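Local coordinates for protein enoyl-CoA hydratase carB homologue (Streptomyces cattleya, PDB 5O34) that probably acts as a crotonase-family lyase in the biosynthesis of the carbapenem antibiotic thienamycin, at residues S49-L57 against L234-G242; D162-L172 against G218-L229. One frame throughout, in Å; residues are numbered along the deposited sequence.

Contact 1: S49-L57 against L234-G242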
loop_
_atom_site.group_PDB
_atom_site.type_symbol
_atom_site.label_atom_id
_atom_site.label_comp_id
_atom_site.label_asym_id
_atom_site.label_seq_id
_atom_site.Cartn_x
_atom_site.Cartn_y
_atom_site.Cartn_z
ATOM N N SER A 49 15.111 -30.283 -1.929
ATOM C CA SER A 49 14.763 -31.542 -1.282
ATOM C C SER A 49 13.262 -31.745 -1.141
ATOM O O SER A 49 12.583 -30.860 -0.639
ATOM C CB SER A 49 15.425 -31.623 0.096
ATOM O OG SER A 49 16.834 -31.766 0.016
ATOM N N ARG A 50 12.743 -32.913 -1.558
ATOM C CA ARG A 50 11.322 -33.227 -1.387
ATOM C C ARG A 50 11.098 -33.740 0.019
ATOM O O ARG A 50 11.825 -34.625 0.477
ATOM C CB ARG A 50 10.790 -34.276 -2.394
ATOM C CG ARG A 50 10.956 -33.958 -3.882
ATOM C CD ARG A 50 10.375 -32.623 -4.340
ATOM N NE ARG A 50 10.973 -32.208 -5.613
ATOM C CZ ARG A 50 12.180 -31.655 -5.739
ATOM N NH1 ARG A 50 12.934 -31.439 -4.666
ATOM N NH2 ARG A 50 12.644 -31.326 -6.936
ATOM N N LEU A 51 10.097 -33.177 0.703
ATOM C CA LEU A 51 9.698 -33.607 2.038
ATOM C C LEU A 51 8.401 -34.425 1.918
ATOM O O LEU A 51 7.796 -34.808 2.915
ATOM C CB LEU A 51 9.613 -32.429 3.030
ATOM C CG LEU A 51 10.809 -31.441 3.055
ATOM C CD1 LEU A 51 10.706 -30.529 4.215
ATOM C CD2 LEU A 51 12.157 -32.139 3.155
ATOM N N GLY A 52 8.029 -34.703 0.668
ATOM C CA GLY A 52 6.961 -35.603 0.250
ATOM C C GLY A 52 5.503 -35.367 0.587
ATOM O O GLY A 52 4.708 -36.308 0.470
ATOM N N ASP A 53 5.115 -34.146 0.969
ATOM C CA ASP A 53 3.693 -33.846 1.188
ATOM C C ASP A 53 3.232 -32.996 -0.006
ATOM O O ASP A 53 2.052 -32.659 -0.138
ATOM C CB ASP A 53 3.489 -33.068 2.504
ATOM C CG ASP A 53 3.866 -33.832 3.758
ATOM O OD1 ASP A 53 2.961 -34.451 4.372
ATOM O OD2 ASP A 53 5.059 -33.781 4.150
ATOM N N GLY A 54 4.197 -32.711 -0.875
ATOM C CA GLY A 54 4.123 -31.819 -2.020
ATOM C C GLY A 54 5.081 -30.667 -1.768
ATOM O O GLY A 54 5.128 -29.712 -2.540
ATOM N N ILE A 55 5.857 -30.761 -0.668
ATOM C CA ILE A 55 6.801 -29.738 -0.212
ATOM C C ILE A 55 8.217 -29.950 -0.742
ATOM O O ILE A 55 8.794 -31.020 -0.563
ATOM C CB ILE A 55 6.797 -29.605 1.342
ATOM C CG1 ILE A 55 5.363 -29.452 1.900
ATOM C CG2 ILE A 55 7.732 -28.474 1.833
ATOM C CD1 ILE A 55 5.201 -29.829 3.401
ATOM N N ALA A 56 8.789 -28.898 -1.338
ATOM C CA ALA A 56 10.156 -28.871 -1.819
ATOM C C ALA A 56 10.883 -27.812 -0.995
ATOM O O ALA A 56 10.496 -26.642 -1.021
ATOM C CB ALA A 56 10.189 -28.511 -3.297
ATOM N N LEU A 57 11.878 -28.231 -0.208
ATOM C CA LEU A 57 12.674 -27.334 0.617
ATOM C C LEU A 57 13.951 -26.995 -0.130
ATOM O O LEU A 57 14.790 -27.866 -0.347
ATOM C CB LEU A 57 12.957 -27.947 2.015
ATOM C CG LEU A 57 14.045 -27.309 2.923
ATOM C CD1 LEU A 57 13.760 -25.843 3.218
ATOM C CD2 LEU A 57 14.138 -28.045 4.236
ATOM N N LEU A 234 7.257 -25.684 7.625
ATOM C CA LEU A 234 6.776 -26.949 7.063
ATOM C C LEU A 234 5.326 -27.234 7.412
ATOM O O LEU A 234 4.616 -27.810 6.587
ATOM C CB LEU A 234 7.700 -28.114 7.432
ATOM C CG LEU A 234 9.197 -27.876 7.157
ATOM C CD1 LEU A 234 10.037 -28.958 7.744
ATOM C CD2 LEU A 234 9.491 -27.645 5.678
ATOM N N GLU A 235 4.860 -26.783 8.595
ATOM C CA GLU A 235 3.449 -26.924 8.989
ATOM C C GLU A 235 2.593 -26.070 8.045
ATOM O O GLU A 235 1.586 -26.558 7.530
ATOM C CB GLU A 235 3.222 -26.508 10.457
ATOM C CG GLU A 235 1.771 -26.619 10.901
ATOM C CD GLU A 235 1.434 -26.218 12.326
ATOM O OE1 GLU A 235 2.348 -25.810 13.083
ATOM O OE2 GLU A 235 0.238 -26.321 12.685
ATOM N N LEU A 236 3.023 -24.816 7.787
ATOM C CA LEU A 236 2.320 -23.925 6.863
ATOM C C LEU A 236 2.394 -24.452 5.425
ATOM O O LEU A 236 1.380 -24.427 4.722
ATOM C CB LEU A 236 2.816 -22.466 6.968
ATOM C CG LEU A 236 2.212 -21.447 5.976
ATOM C CD1 LEU A 236 0.699 -21.289 6.156
ATOM C CD2 LEU A 236 2.899 -20.126 6.100
ATOM N N ALA A 237 3.572 -24.966 5.011
ATOM C CA ALA A 237 3.763 -25.567 3.679
ATOM C C ALA A 237 2.801 -26.744 3.472
ATOM O O ALA A 237 2.214 -26.871 2.399
ATOM C CB ALA A 237 5.197 -26.021 3.510
ATOM N N ARG A 238 2.593 -27.552 4.535
ATOM C CA ARG A 238 1.678 -28.693 4.577
ATOM C C ARG A 238 0.226 -28.229 4.383
ATOM O O ARG A 238 -0.500 -28.838 3.594
ATOM C CB ARG A 238 1.840 -29.452 5.906
ATOM C CG ARG A 238 1.921 -30.962 5.749
ATOM C CD ARG A 238 2.540 -31.631 6.963
ATOM N NE ARG A 238 4.004 -31.550 6.966
ATOM C CZ ARG A 238 4.732 -31.108 7.990
ATOM N NH1 ARG A 238 4.141 -30.685 9.103
ATOM N NH2 ARG A 238 6.053 -31.085 7.907
ATOM N N THR A 239 -0.184 -27.130 5.068
ATOM C CA THR A 239 -1.529 -26.540 4.935
ATOM C C THR A 239 -1.773 -26.073 3.477
ATOM O O THR A 239 -2.799 -26.426 2.885
ATOM C CB THR A 239 -1.728 -25.411 5.966
ATOM O OG1 THR A 239 -1.567 -25.935 7.290
ATOM C CG2 THR A 239 -3.096 -24.728 5.839
ATOM N N ILE A 240 -0.808 -25.306 2.906
ATOM C CA ILE A 240 -0.881 -24.805 1.524
ATOM C C ILE A 240 -0.957 -25.982 0.553
ATOM O O ILE A 240 -1.830 -25.995 -0.316
ATOM C CB ILE A 240 0.248 -23.796 1.158
ATOM C CG1 ILE A 240 0.278 -22.595 2.145
ATOM C CG2 ILE A 240 0.073 -23.316 -0.286
ATOM C CD1 ILE A 240 1.518 -21.687 2.074
ATOM N N SER A 241 -0.091 -27.003 0.762
ATOM C CA SER A 241 -0.050 -28.223 -0.051
ATOM C C SER A 241 -1.369 -29.005 -0.041
ATOM O O SER A 241 -1.708 -29.627 -1.043
ATOM C CB SER A 241 1.099 -29.118 0.382
ATOM O OG SER A 241 1.429 -30.005 -0.669
ATOM N N GLY A 242 -2.116 -28.919 1.063
ATOM C CA GLY A 242 -3.413 -29.573 1.232
ATOM C C GLY A 242 -4.568 -28.946 0.470
ATOM O O GLY A 242 -5.617 -29.584 0.306
#
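Ile55 reaches from the start of strand 55-59 onto the flank of helix 229-242, and its side chain can be followed atom by atom. CB carries two branches. CG2 lies against the methyl of Ala237 and, more loosely, CD2 of Leu234. The other branch leaves beside the backbone N (chi1 -50°), which sets CG1 3.8 Å from Ala237 CB. From there the extended second torsion carries CD1 onward to the helix backbone, 3.6 Å from Arg238 N and close to Leu234 O as well. This methyl therefore lies beside the groups of one helical turn, since Arg238 N donates to Leu234 O.

Three further contacts flank Ile55. On the turn side, Ser241 OG donates to Asp53 O at 2.8 Å; the hydroxyl comes from above the carbonyl plane. The same OG lies 3.5 Å from Gly54 CA, so the helix meets the turn closely where there is no side chain. The Asp53 carboxylate lies across the Arg238 chain: OD1 is near CG and CD, while OD2 approaches NE at 3.7 Å near the guanidinium plane. With the two planes 56° apart, this is a long salt bridge without paired, coplanar bonds. Toward the other end, Leu51 CD1 meets Leu234 CD2 at 3.5 Å, the two side chains crossing at about a right angle.

The contact joins the hairpin of strands 47-50 and 55-59 to a helix lying over the six-stranded sheet. Ala237 also packs on Val94 of strand 92-96 and Ile143 of strand 142-146, and Ser241 O accepts a bond from Arg91, just before strand 92-96.

Contact 2: D162-L172 against G218-L229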
loop_
_atom_site.group_PDB
_atom_site.type_symbol
_atom_site.label_atom_id
_atom_site.label_comp_id
_atom_site.label_asym_id
_atom_site.label_seq_id
_atom_site.Cartn_x
_atom_site.Cartn_y
_atom_site.Cartn_z
ATOM N N ASP A 162 5.478 -15.326 -1.239
ATOM C CA ASP A 162 4.115 -15.106 -0.753
ATOM C C ASP A 162 3.975 -15.055 0.761
ATOM O O ASP A 162 2.934 -14.610 1.238
ATOM C CB ASP A 162 3.181 -16.191 -1.295
ATOM C CG ASP A 162 3.316 -16.385 -2.780
ATOM O OD1 ASP A 162 2.623 -15.666 -3.535
ATOM O OD2 ASP A 162 4.183 -17.182 -3.191
ATOM N N TYR A 163 4.968 -15.558 1.519
ATOM C CA TYR A 163 4.898 -15.603 2.978
ATOM C C TYR A 163 6.294 -15.599 3.556
ATOM O O TYR A 163 7.091 -16.484 3.264
ATOM C CB TYR A 163 4.114 -16.850 3.447
ATOM C CG TYR A 163 3.420 -16.728 4.793
ATOM C CD1 TYR A 163 2.040 -16.546 4.877
ATOM C CD2 TYR A 163 4.129 -16.888 5.984
ATOM C CE1 TYR A 163 1.388 -16.490 6.113
ATOM C CE2 TYR A 163 3.489 -16.825 7.223
ATOM C CZ TYR A 163 2.119 -16.632 7.282
ATOM O OH TYR A 163 1.495 -16.582 8.506
ATOM N N ARG A 164 6.599 -14.580 4.355
ATOM C CA ARG A 164 7.891 -14.464 5.010
ATOM C C ARG A 164 7.720 -14.772 6.490
ATOM O O ARG A 164 6.983 -14.087 7.203
ATOM C CB ARG A 164 8.514 -13.083 4.770
ATOM C CG ARG A 164 8.840 -12.837 3.300
ATOM C CD ARG A 164 9.257 -11.406 3.022
ATOM N NE ARG A 164 8.163 -10.447 3.184
ATOM C CZ ARG A 164 7.241 -10.179 2.266
ATOM N NH1 ARG A 164 7.245 -10.822 1.103
ATOM N NH2 ARG A 164 6.304 -9.275 2.505
ATOM N N LEU A 165 8.349 -15.857 6.922
ATOM C CA LEU A 165 8.323 -16.318 8.297
ATOM C C LEU A 165 9.668 -16.003 8.921
ATOM O O LEU A 165 10.712 -16.436 8.422
ATOM C CB LEU A 165 8.020 -17.813 8.327
ATOM C CG LEU A 165 7.869 -18.482 9.688
ATOM C CD1 LEU A 165 6.640 -17.977 10.437
ATOM C CD2 LEU A 165 7.774 -19.965 9.519
ATOM N N GLY A 166 9.631 -15.194 9.971
ATOM C CA GLY A 166 10.841 -14.779 10.654
ATOM C C GLY A 166 10.971 -15.334 12.054
ATOM O O GLY A 166 9.971 -15.503 12.758
ATOM N N SER A 167 12.212 -15.632 12.458
ATOM C CA SER A 167 12.511 -16.038 13.826
ATOM C C SER A 167 12.671 -14.705 14.572
ATOM O O SER A 167 12.850 -13.669 13.921
ATOM C CB SER A 167 13.810 -16.839 13.889
ATOM O OG SER A 167 14.964 -16.019 13.782
ATOM N N GLU A 168 12.645 -14.706 15.909
ATOM C CA GLU A 168 12.821 -13.429 16.602
ATOM C C GLU A 168 14.292 -12.914 16.522
ATOM O O GLU A 168 14.579 -11.806 16.979
ATOM C CB GLU A 168 12.253 -13.473 18.021
ATOM C CG GLU A 168 10.760 -13.148 18.027
ATOM C CD GLU A 168 9.827 -14.164 18.669
ATOM O OE1 GLU A 168 8.667 -14.279 18.206
ATOM O OE2 GLU A 168 10.235 -14.819 19.656
ATOM N N GLN A 169 15.166 -13.669 15.820
ATOM C CA GLN A 169 16.567 -13.333 15.533
ATOM C C GLN A 169 16.667 -12.650 14.153
ATOM O O GLN A 169 17.734 -12.129 13.796
ATOM C CB GLN A 169 17.458 -14.604 15.549
ATOM C CG GLN A 169 17.670 -15.240 16.929
ATOM C CD GLN A 169 18.343 -14.317 17.922
ATOM O OE1 GLN A 169 17.687 -13.686 18.761
ATOM N NE2 GLN A 169 19.669 -14.236 17.866
ATOM N N ALA A 170 15.558 -12.673 13.377
ATOM C CA ALA A 170 15.497 -12.069 12.046
ATOM C C ALA A 170 15.656 -10.557 12.137
ATOM O O ALA A 170 15.023 -9.909 12.972
ATOM C CB ALA A 170 14.194 -12.434 11.343
ATOM N N ARG A 171 16.579 -10.017 11.333
ATOM C CA ARG A 171 16.869 -8.588 11.255
ATOM C C ARG A 171 16.893 -8.193 9.772
ATOM O O ARG A 171 17.590 -8.817 8.976
ATOM C CB ARG A 171 18.154 -8.229 12.030
ATOM C CG ARG A 171 17.948 -8.363 13.544
ATOM C CD ARG A 171 19.158 -8.020 14.394
ATOM N NE ARG A 171 19.375 -6.575 14.487
ATOM C CZ ARG A 171 18.764 -5.761 15.347
ATOM N NH1 ARG A 171 17.867 -6.239 16.205
ATOM N NH2 ARG A 171 19.034 -4.462 15.348
ATOM N N LEU A 172 16.038 -7.232 9.387
ATOM C CA LEU A 172 15.858 -6.809 7.988
ATOM C C LEU A 172 16.519 -5.447 7.718
ATOM O O LEU A 172 16.340 -4.527 8.514
ATOM C CB LEU A 172 14.346 -6.786 7.678
ATOM C CG LEU A 172 13.642 -8.119 7.293
ATOM C CD1 LEU A 172 13.914 -9.268 8.255
ATOM C CD2 LEU A 172 12.166 -7.940 7.234
ATOM N N GLY A 218 4.619 -5.087 7.998
ATOM C CA GLY A 218 4.284 -5.932 6.847
ATOM C C GLY A 218 5.466 -6.540 6.111
ATOM O O GLY A 218 5.303 -7.092 5.027
ATOM N N LEU A 219 6.662 -6.461 6.681
ATOM C CA LEU A 219 7.862 -7.049 6.093
ATOM C C LEU A 219 7.960 -8.548 6.385
ATOM O O LEU A 219 8.605 -9.285 5.637
ATOM C CB LEU A 219 9.098 -6.297 6.558
ATOM C CG LEU A 219 9.183 -4.841 6.107
ATOM C CD1 LEU A 219 10.242 -4.112 6.879
ATOM C CD2 LEU A 219 9.436 -4.745 4.624
ATOM N N LEU A 220 7.310 -8.992 7.477
ATOM C CA LEU A 220 7.152 -10.397 7.864
ATOM C C LEU A 220 5.662 -10.660 7.964
ATOM O O LEU A 220 4.913 -9.787 8.399
ATOM C CB LEU A 220 7.825 -10.730 9.207
ATOM C CG LEU A 220 9.355 -10.660 9.280
ATOM C CD1 LEU A 220 9.830 -10.988 10.673
ATOM C CD2 LEU A 220 10.035 -11.571 8.256
ATOM N N HIS A 221 5.223 -11.838 7.506
ATOM C CA HIS A 221 3.818 -12.235 7.576
ATOM C C HIS A 221 3.565 -12.827 8.954
ATOM O O HIS A 221 2.442 -12.795 9.453
ATOM C CB HIS A 221 3.497 -13.284 6.502
ATOM C CG HIS A 221 3.507 -12.751 5.102
ATOM N ND1 HIS A 221 4.670 -12.271 4.513
ATOM C CD2 HIS A 221 2.499 -12.660 4.208
ATOM C CE1 HIS A 221 4.327 -11.890 3.295
ATOM N NE2 HIS A 221 3.035 -12.110 3.065
ATOM N N GLU A 222 4.622 -13.397 9.559
ATOM C CA GLU A 222 4.541 -14.067 10.845
ATOM C C GLU A 222 5.913 -14.160 11.492
ATOM O O GLU A 222 6.935 -14.216 10.801
ATOM C CB GLU A 222 3.935 -15.472 10.656
ATOM C CG GLU A 222 3.674 -16.259 11.937
ATOM C CD GLU A 222 3.225 -17.698 11.750
ATOM O OE1 GLU A 222 2.680 -18.026 10.672
ATOM O OE2 GLU A 222 3.379 -18.491 12.706
ATOM N N THR A 223 5.914 -14.170 12.833
ATOM C CA THR A 223 7.086 -14.349 13.684
ATOM C C THR A 223 6.891 -15.610 14.540
ATOM O O THR A 223 5.760 -15.956 14.896
ATOM C CB THR A 223 7.359 -13.127 14.587
ATOM O OG1 THR A 223 6.223 -12.870 15.416
ATOM C CG2 THR A 223 7.760 -11.891 13.803
ATOM N N VAL A 224 8.002 -16.281 14.865
ATOM C CA VAL A 224 8.077 -17.464 15.735
ATOM C C VAL A 224 9.399 -17.433 16.484
ATOM O O VAL A 224 10.327 -16.731 16.074
ATOM C CB VAL A 224 7.932 -18.826 14.993
ATOM C CG1 VAL A 224 6.485 -19.128 14.624
ATOM C CG2 VAL A 224 8.857 -18.925 13.786
ATOM N N ALA A 225 9.500 -18.229 17.554
ATOM C CA ALA A 225 10.740 -18.391 18.311
ATOM C C ALA A 225 11.688 -19.215 17.432
ATOM O O ALA A 225 11.224 -20.133 16.746
ATOM C CB ALA A 225 10.452 -19.144 19.601
ATOM N N SER A 226 12.995 -18.884 17.435
ATOM C CA SER A 226 14.024 -19.590 16.652
ATOM C C SER A 226 13.901 -21.145 16.669
ATOM O O SER A 226 13.931 -21.719 15.579
ATOM C CB SER A 226 15.429 -19.157 17.063
ATOM O OG SER A 226 15.569 -17.746 17.116
ATOM N N PRO A 227 13.690 -21.849 17.828
ATOM C CA PRO A 227 13.589 -23.326 17.786
ATOM C C PRO A 227 12.415 -23.927 16.987
ATOM O O PRO A 227 12.463 -25.111 16.638
ATOM C CB PRO A 227 13.498 -23.710 19.274
ATOM C CG PRO A 227 12.911 -22.487 19.946
ATOM C CD PRO A 227 13.632 -21.372 19.229
ATOM N N ARG A 228 11.387 -23.127 16.669
ATOM C CA ARG A 228 10.204 -23.606 15.945
ATOM C C ARG A 228 10.086 -23.051 14.496
ATOM O O ARG A 228 9.083 -23.328 13.827
ATOM C CB ARG A 228 8.949 -23.266 16.775
ATOM C CG ARG A 228 7.729 -24.144 16.530
ATOM C CD ARG A 228 6.491 -23.438 17.052
ATOM N NE ARG A 228 5.253 -24.090 16.621
ATOM C CZ ARG A 228 4.041 -23.762 17.062
ATOM N NH1 ARG A 228 3.891 -22.792 17.957
ATOM N NH2 ARG A 228 2.970 -24.409 16.619
ATOM N N LEU A 229 11.104 -22.297 14.011
ATOM C CA LEU A 229 11.090 -21.667 12.676
ATOM C C LEU A 229 10.795 -22.639 11.506
ATOM O O LEU A 229 9.796 -22.438 10.804
ATOM C CB LEU A 229 12.364 -20.841 12.378
ATOM C CG LEU A 229 12.391 -20.157 10.985
ATOM C CD1 LEU A 229 11.386 -19.015 10.887
ATOM C CD2 LEU A 229 13.752 -19.657 10.646
#
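The Tyr163 and His221 rings form an offset stack, their centroids 4.9 Å apart and planes inclined by 27°. The offset puts His221 CB over the centre of the tyrosine face, 3.5 Å from its centroid, while Tyr163 CA lies over the imidazole centre: two reciprocal CH-pi contacts. At the phenol edge, Tyr163 OH donates to the anti lone pair of Glu222 OE1 at 2.9 Å, with ring and carboxylate nearly perpendicular (83°). The Arg164 guanidinium has His221 CE1 over one face, offset toward its rim. Its edge serves two backbone carbonyls: NE donates to Leu219 O at 2.8 Å, and NH2 makes a weak bond to Gly218 O. A bend at chi3 (-68°) turns the group back to these carbonyls.

Beyond the rings the strands run parallel. Gly166 N donates to Glu222 O at 3.0 Å. Val224 N in turn donates to Gly166 O. Leu165 lies alongside Glu222 and slides past Leu229, its CG 3.8 Å from Leu229 CD1.

The buried polar groups of Tyr163, Arg164 and His221 are thus matched. His221 NE2, on the ring stacked against Tyr163, is hydrogen-bonded to OE1 of Gln200 of the second subunit. Glu222 OE2 forms a salt bridge with Arg232, and that charge would probably help keep the carboxylate ionised while OE1 accepts from tyrosine.

In the fold
Contacts 1 and 2 have centres about 18 Å apart and lie toward opposite ends of one six-stranded sheet: residues 49-57 belong to the outer hairpin, residues 222-224 to the other outermost strand. Helix 229-242 follows that strand and spans the interval. Along the chain, contact 2 is nested inside the loop closed by contact 1, since residues 162-229 fall between 57 and 234. They touch directly where Leu236 CD2 meets Tyr163 CD2 at 3.5 Å. Both also reach the second subunit, where Thr205 packs on Leu236 and Tyr163 alike. This sheet and its covering helices are consistent with the crotonase fold.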